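Local coordinates for protein DNA polymerase (Pyrobaculum calidifontis, PDB 5MDN) that probably catalyses template-directed DNA synthesis, extending a DNA chain by one deoxyribonucleotide from its triphosphate and releasing diphosphate at each step, at residues P491-P495 and E496-L500; Y515-L518 and G519-G522; A630-V633 and Q634-V638. All coordinates share one frame; numbering follows the deposited sequence.

Interaction 1 (P491-P495 and E496-L500); sequences PPDSP and EYRLL
A type I turn from P491 to S494 leads directly into helix 495-512, where S494 O accepts from R498 N at 3.2 Å and P495 O from L499 N at 3.1 Å. S494 is the N-cap: its OG accepts from Y497 N at 2.9 Å and donates to P491 O, also at 2.9 Å, in the plane of that carbonyl. One hydroxyl therefore ties the first turn of the helix back to the first residue of the turn. With its CG anti to the backbone N (chi1 -176°), Y497 turns its ring under the loop. P492 CA sits over one face, 3.6 Å from the centroid and 13° off the normal, a clear CH-pi contact. R498 bends at chi3, which brings NH2 to D493 OD1 at 2.6 Å. This salt bridge lies in the guanidinium plane, while the carboxylate stands at 90° to it and S494 O lies over one guanidinium face. The turn belongs to the surface connection between helices 468-486 and 495-512, a pair consistent with the two long fingers helices of family B polymerases. Around it, Y497 touches A487, and L499 reaches the loop at F159 and P160.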
# COMPACT_ATOMS: atom_id res chain seq x y z
N PRO A 491 -15.67 -13.96 23.62
CA PRO A 491 -16.79 -14.21 22.71
C PRO A 491 -16.59 -13.48 21.39
O PRO A 491 -16.08 -12.35 21.36
CB PRO A 491 -18.00 -13.65 23.47
CG PRO A 491 -17.43 -12.62 24.37
CD PRO A 491 -16.05 -13.08 24.74
N PRO A 492 -16.97 -14.11 20.27
CA PRO A 492 -16.64 -13.57 18.94
C PRO A 492 -17.07 -12.14 18.66
O PRO A 492 -16.54 -11.51 17.74
CB PRO A 492 -17.37 -14.54 17.99
CG PRO A 492 -17.41 -15.83 18.74
CD PRO A 492 -17.61 -15.44 20.18
N ASP A 493 -18.02 -11.59 19.42
CA ASP A 493 -18.50 -10.22 19.20
C ASP A 493 -18.01 -9.28 20.29
O ASP A 493 -18.74 -8.38 20.73
CB ASP A 493 -20.02 -10.17 19.10
CG ASP A 493 -20.52 -8.95 18.32
OD1 ASP A 493 -19.75 -7.98 18.18
OD2 ASP A 493 -21.68 -8.97 17.86
N SER A 494 -16.79 -9.47 20.76
CA SER A 494 -16.23 -8.59 21.77
C SER A 494 -15.16 -7.70 21.16
O SER A 494 -14.60 -8.01 20.10
CB SER A 494 -15.62 -9.41 22.92
OG SER A 494 -14.54 -10.20 22.46
N PRO A 495 -14.85 -6.57 21.79
CA PRO A 495 -13.67 -5.80 21.34
C PRO A 495 -12.38 -6.59 21.47
O PRO A 495 -11.52 -6.51 20.59
CB PRO A 495 -13.69 -4.56 22.25
CG PRO A 495 -14.50 -4.96 23.44
CD PRO A 495 -15.55 -5.89 22.90
N GLU A 496 -12.24 -7.37 22.54
CA GLU A 496 -11.03 -8.15 22.75
C GLU A 496 -10.87 -9.24 21.70
O GLU A 496 -9.74 -9.63 21.38
CB GLU A 496 -11.04 -8.76 24.15
CG GLU A 496 -11.01 -7.74 25.28
CD GLU A 496 -12.40 -7.27 25.69
OE1 GLU A 496 -13.38 -7.66 25.02
OE2 GLU A 496 -12.51 -6.53 26.68
N TYR A 497 -11.97 -9.76 21.15
CA TYR A 497 -11.88 -10.78 20.11
C TYR A 497 -11.46 -10.16 18.78
O TYR A 497 -10.60 -10.72 18.07
CB TYR A 497 -13.21 -11.51 19.96
CG TYR A 497 -13.20 -12.65 18.96
CD1 TYR A 497 -13.49 -12.43 17.62
CD2 TYR A 497 -12.89 -13.94 19.36
CE1 TYR A 497 -13.47 -13.47 16.70
CE2 TYR A 497 -12.87 -14.99 18.45
CZ TYR A 497 -13.16 -14.75 17.12
OH TYR A 497 -13.14 -15.79 16.22
N ARG A 498 -12.05 -9.02 18.41
CA ARG A 498 -11.75 -8.40 17.13
C ARG A 498 -10.30 -7.94 17.07
O ARG A 498 -9.66 -8.01 16.01
CB ARG A 498 -12.71 -7.24 16.88
CG ARG A 498 -14.14 -7.69 16.65
CD ARG A 498 -15.08 -6.53 16.42
NE ARG A 498 -16.34 -6.71 17.14
CZ ARG A 498 -16.66 -6.10 18.27
NH1 ARG A 498 -15.82 -5.25 18.83
NH2 ARG A 498 -17.84 -6.34 18.84
N LEU A 499 -9.76 -7.45 18.19
CA LEU A 499 -8.37 -7.04 18.22
C LEU A 499 -7.45 -8.24 17.99
O LEU A 499 -6.47 -8.14 17.24
CB LEU A 499 -8.05 -6.37 19.56
CG LEU A 499 -8.55 -4.94 19.73
CD1 LEU A 499 -8.93 -4.72 21.17
CD2 LEU A 499 -7.47 -3.95 19.32
N LEU A 500 -7.75 -9.37 18.63
CA LEU A 500 -6.96 -10.58 18.43
C LEU A 500 -7.11 -11.13 17.01
O LEU A 500 -6.16 -11.71 16.47
CB LEU A 500 -7.36 -11.64 19.45
CG LEU A 500 -6.76 -11.48 20.85
CD1 LEU A 500 -7.39 -12.48 21.82
CD2 LEU A 500 -5.25 -11.64 20.82

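Interaction 2 (Y515-L518 and G519-G522); sequences YGYL and GWVG
The indole of W520 meets the ring of Y517 rim to rim, with CE3 of W520 lying 3.7 Å from CD1 of Y517 and 3.9 Å from CE1 of Y517. The centroids of the tyrosine ring and the six-membered indole ring are 6.0 Å apart and their planes stand at 77°. Neither ring lies over the face of the other, so this is a steep meeting of borders and not a stack. CD1 of Y517 lies at the indole edge, near its plane. In W520, CG is anti to the backbone N (chi1 172°), an orientation that carries the benzene half of the indole back to the tyrosine three residues earlier. One indole face also receives G522 O, 3.3 Å above its plane and displaced toward the rim, so the chain beyond W520 curls over its own side chain.

The polar links between 515-518 and 519-522 are backbone ones, and both are weak: W520 N points to Y517 O at 3.0 Å and to G516 O at 3.5 Å. Sharing one N-H between these carbonyls is consistent with a helix giving way to a loop. The phenol of Y517 is held elsewhere, by a hydrogen bond between its OH and OE2 of E375, with weak bonds from the backbone N of R524 and W525.

The sequence and position are consistent with the end of the conserved motif B of family B polymerases, which starts on the last turns of helix 495-512 and runs into helix 514-519. In this buried setting, Y517 packs on V374 and L378 of helix 370-384, W520 meets Y397 edge-to-face, and Y515 stacks on Y425 of helix 424-431 while touching V534 and T535 of helix 528-551.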
# COMPACT_ATOMS: atom_id res chain seq x y z
N TYR A 515 6.33 -15.52 -0.29
CA TYR A 515 6.51 -16.09 -1.62
C TYR A 515 6.68 -15.00 -2.68
O TYR A 515 7.54 -15.11 -3.57
CB TYR A 515 5.33 -16.99 -1.96
CG TYR A 515 5.27 -17.44 -3.41
CD1 TYR A 515 6.21 -18.32 -3.93
CD2 TYR A 515 4.26 -16.98 -4.24
CE1 TYR A 515 6.15 -18.73 -5.25
CE2 TYR A 515 4.19 -17.39 -5.56
CZ TYR A 515 5.13 -18.26 -6.06
OH TYR A 515 5.05 -18.65 -7.37
N GLY A 516 5.86 -13.94 -2.61
CA GLY A 516 6.03 -12.83 -3.53
C GLY A 516 7.37 -12.12 -3.35
O GLY A 516 7.97 -11.66 -4.32
N TYR A 517 7.84 -12.02 -2.11
CA TYR A 517 9.09 -11.33 -1.84
C TYR A 517 10.29 -12.08 -2.41
O TYR A 517 11.18 -11.48 -3.03
CB TYR A 517 9.27 -11.13 -0.33
CG TYR A 517 10.66 -10.72 0.07
CD1 TYR A 517 11.08 -9.40 -0.02
CD2 TYR A 517 11.57 -11.66 0.55
CE1 TYR A 517 12.36 -9.03 0.35
CE2 TYR A 517 12.85 -11.30 0.91
CZ TYR A 517 13.24 -9.98 0.81
OH TYR A 517 14.52 -9.62 1.18
N LEU A 518 10.33 -13.40 -2.22
CA LEU A 518 11.50 -14.18 -2.62
C LEU A 518 11.65 -14.30 -4.13
O LEU A 518 12.70 -14.76 -4.59
CB LEU A 518 11.44 -15.57 -1.99
CG LEU A 518 11.44 -15.59 -0.46
CD1 LEU A 518 11.04 -16.95 0.07
CD2 LEU A 518 12.80 -15.18 0.08
N GLY A 519 10.64 -13.90 -4.90
CA GLY A 519 10.76 -13.87 -6.35
C GLY A 519 11.21 -12.51 -6.85
O GLY A 519 11.74 -12.39 -7.95
N TRP A 520 10.98 -11.48 -6.03
CA TRP A 520 11.40 -10.12 -6.33
C TRP A 520 12.92 -10.07 -6.49
O TRP A 520 13.65 -10.19 -5.50
CB TRP A 520 10.92 -9.18 -5.22
CG TRP A 520 11.43 -7.77 -5.28
CD1 TRP A 520 11.82 -7.08 -6.40
CD2 TRP A 520 11.58 -6.87 -4.18
NE1 TRP A 520 12.22 -5.81 -6.05
CE2 TRP A 520 12.08 -5.66 -4.70
CE3 TRP A 520 11.36 -6.98 -2.81
CZ2 TRP A 520 12.35 -4.56 -3.88
CZ3 TRP A 520 11.62 -5.89 -2.00
CH2 TRP A 520 12.11 -4.69 -2.54
N VAL A 521 13.39 -9.93 -7.73
CA VAL A 521 14.82 -10.02 -8.03
C VAL A 521 15.62 -9.02 -7.21
O VAL A 521 16.77 -9.29 -6.84
CB VAL A 521 15.05 -9.85 -9.54
CG1 VAL A 521 16.53 -9.80 -9.87
CG2 VAL A 521 14.36 -10.96 -10.32
N GLY A 522 15.04 -7.86 -6.90
CA GLY A 522 15.74 -6.87 -6.10
C GLY A 522 15.53 -7.05 -4.61
O GLY A 522 15.31 -6.07 -3.89

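Interaction 3 (A630-V633 and Q634-V638); sequences AKEV and QLNVV
Q634 and L635 return their backbone N-H groups to the preceding turn of helix 628-643. Q634 N donates to A630 O at 2.9 Å, with a weak second approach to K631 O at 3.2 Å. The stronger claim on K631 O is that of L635 N, at 3.1 Å with an N-H...O angle of 165°. The carbonyls of A630 and K631 are thus satisfied by the i to i+4 bonds expected of an alpha-helix.

E632 O is served differently. Its donor here is the side-chain amide of N636, whose ND2 lies 3.4 Å away in a weak bond. The same ND2 is 3.0 Å from E632 OE2, which comes near because the glutamate, with CG anti to its backbone N (chi1 -173°), bends at chi2 and brings its carboxylate across the amide. The two flat groups are turned by 63° against each other, so they cross instead of lying coplanar. N636 has a positive phi, a departure from helical geometry, and the peptide arrangement just there is doubtful at this resolution.

CG2 of V637 lies beside V633 O. V633 and V637 also turn to the neighbouring helices, both touching Y657 of helix 647-666, with V633 on A754 and V637 on A755 of helix 743-756. Q634 extends beyond CG to place OE1 in a weak hydrogen bond with NZ of K289, while its side chain rests on W626, R757 and I758.

Chemically, the regular backbone bonds at A630 and K631 are the secure part of the contact. The link from N636 ND2 to E632 O is weak and the backbone at 635-636 uncertain, so neither bears a firm conclusion, whereas the valines clearly form the buried, apolar side of the helix.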
# COMPACT_ATOMS: atom_id res chain seq x y z
N ALA A 630 -17.85 6.77 -20.85
CA ALA A 630 -17.38 5.44 -21.23
C ALA A 630 -17.14 4.56 -20.00
O ALA A 630 -17.39 3.35 -20.03
CB ALA A 630 -16.11 5.54 -22.07
N LYS A 631 -16.64 5.16 -18.92
CA LYS A 631 -16.47 4.42 -17.67
C LYS A 631 -17.81 4.00 -17.10
O LYS A 631 -17.96 2.87 -16.61
CB LYS A 631 -15.70 5.27 -16.66
CG LYS A 631 -14.27 5.61 -17.06
CD LYS A 631 -13.27 4.90 -16.16
CE LYS A 631 -11.89 5.54 -16.26
NZ LYS A 631 -11.91 6.96 -15.81
N GLU A 632 -18.80 4.90 -17.13
CA GLU A 632 -20.13 4.56 -16.65
C GLU A 632 -20.74 3.41 -17.44
O GLU A 632 -21.37 2.52 -16.87
CB GLU A 632 -21.04 5.80 -16.72
CG GLU A 632 -22.41 5.63 -16.08
CD GLU A 632 -22.33 5.34 -14.59
OE1 GLU A 632 -21.40 5.86 -13.94
OE2 GLU A 632 -23.20 4.61 -14.08
N VAL A 633 -20.57 3.42 -18.77
CA VAL A 633 -21.13 2.36 -19.60
C VAL A 633 -20.27 1.10 -19.59
O VAL A 633 -20.74 0.04 -20.00
CB VAL A 633 -21.39 2.82 -21.04
CG1 VAL A 633 -22.41 3.96 -21.04
CG2 VAL A 633 -20.11 3.23 -21.73
N GLN A 634 -19.01 1.17 -19.15
CA GLN A 634 -18.25 -0.06 -18.92
C GLN A 634 -18.78 -0.79 -17.70
O GLN A 634 -18.97 -2.01 -17.72
CB GLN A 634 -16.77 0.21 -18.74
CG GLN A 634 -15.92 -1.01 -19.09
CD GLN A 634 -14.44 -0.76 -18.91
OE1 GLN A 634 -14.02 0.13 -18.17
NE2 GLN A 634 -13.63 -1.56 -19.60
N LEU A 635 -19.01 -0.05 -16.61
CA LEU A 635 -19.93 -0.51 -15.58
C LEU A 635 -21.33 -0.60 -16.18
O LEU A 635 -21.49 -0.40 -17.39
CB LEU A 635 -19.89 0.42 -14.36
CG LEU A 635 -18.79 0.20 -13.31
CD1 LEU A 635 -17.40 0.40 -13.90
CD2 LEU A 635 -18.99 1.13 -12.12
N ASN A 636 -22.34 -0.90 -15.38
CA ASN A 636 -23.69 -1.11 -15.90
C ASN A 636 -23.72 -2.32 -16.84
O ASN A 636 -24.41 -3.30 -16.57
CB ASN A 636 -24.22 0.14 -16.63
CG ASN A 636 -24.99 1.06 -15.71
OD1 ASN A 636 -26.20 0.92 -15.54
ND2 ASN A 636 -24.29 2.03 -15.12
N VAL A 637 -22.96 -2.25 -17.95
CA VAL A 637 -22.81 -3.40 -18.84
C VAL A 637 -22.33 -4.61 -18.06
O VAL A 637 -22.90 -5.71 -18.15
CB VAL A 637 -21.87 -3.07 -20.01
CG1 VAL A 637 -21.30 -4.34 -20.62
CG2 VAL A 637 -22.61 -2.27 -21.07
N VAL A 638 -21.25 -4.44 -17.28
CA VAL A 638 -20.80 -5.51 -16.40
C VAL A 638 -21.89 -5.89 -15.42
O VAL A 638 -22.16 -7.07 -15.18
CB VAL A 638 -19.50 -5.10 -15.69
CG1 VAL A 638 -19.19 -6.06 -14.55
CG2 VAL A 638 -18.34 -5.06 -16.68

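The three contacts are all local and lie in series along the polymerase region, without touching: their nearest atoms are about 21 Å apart for interactions 1 and 2, and about 27 Å for interactions 2 and 3. Interactions 1 and 2 occur on successive helices, 495-512 and 514-519, the first at a helix start on the surface, the second at a helix exit in the interior. Charge and capping bonds accordingly prevail in the first, aromatic edges in the second. Interaction 3, wholly on helix 628-643, is partly buried and differs from both, with backbone bonds and a weak amide contact on the polar side and valines against neighbouring helices.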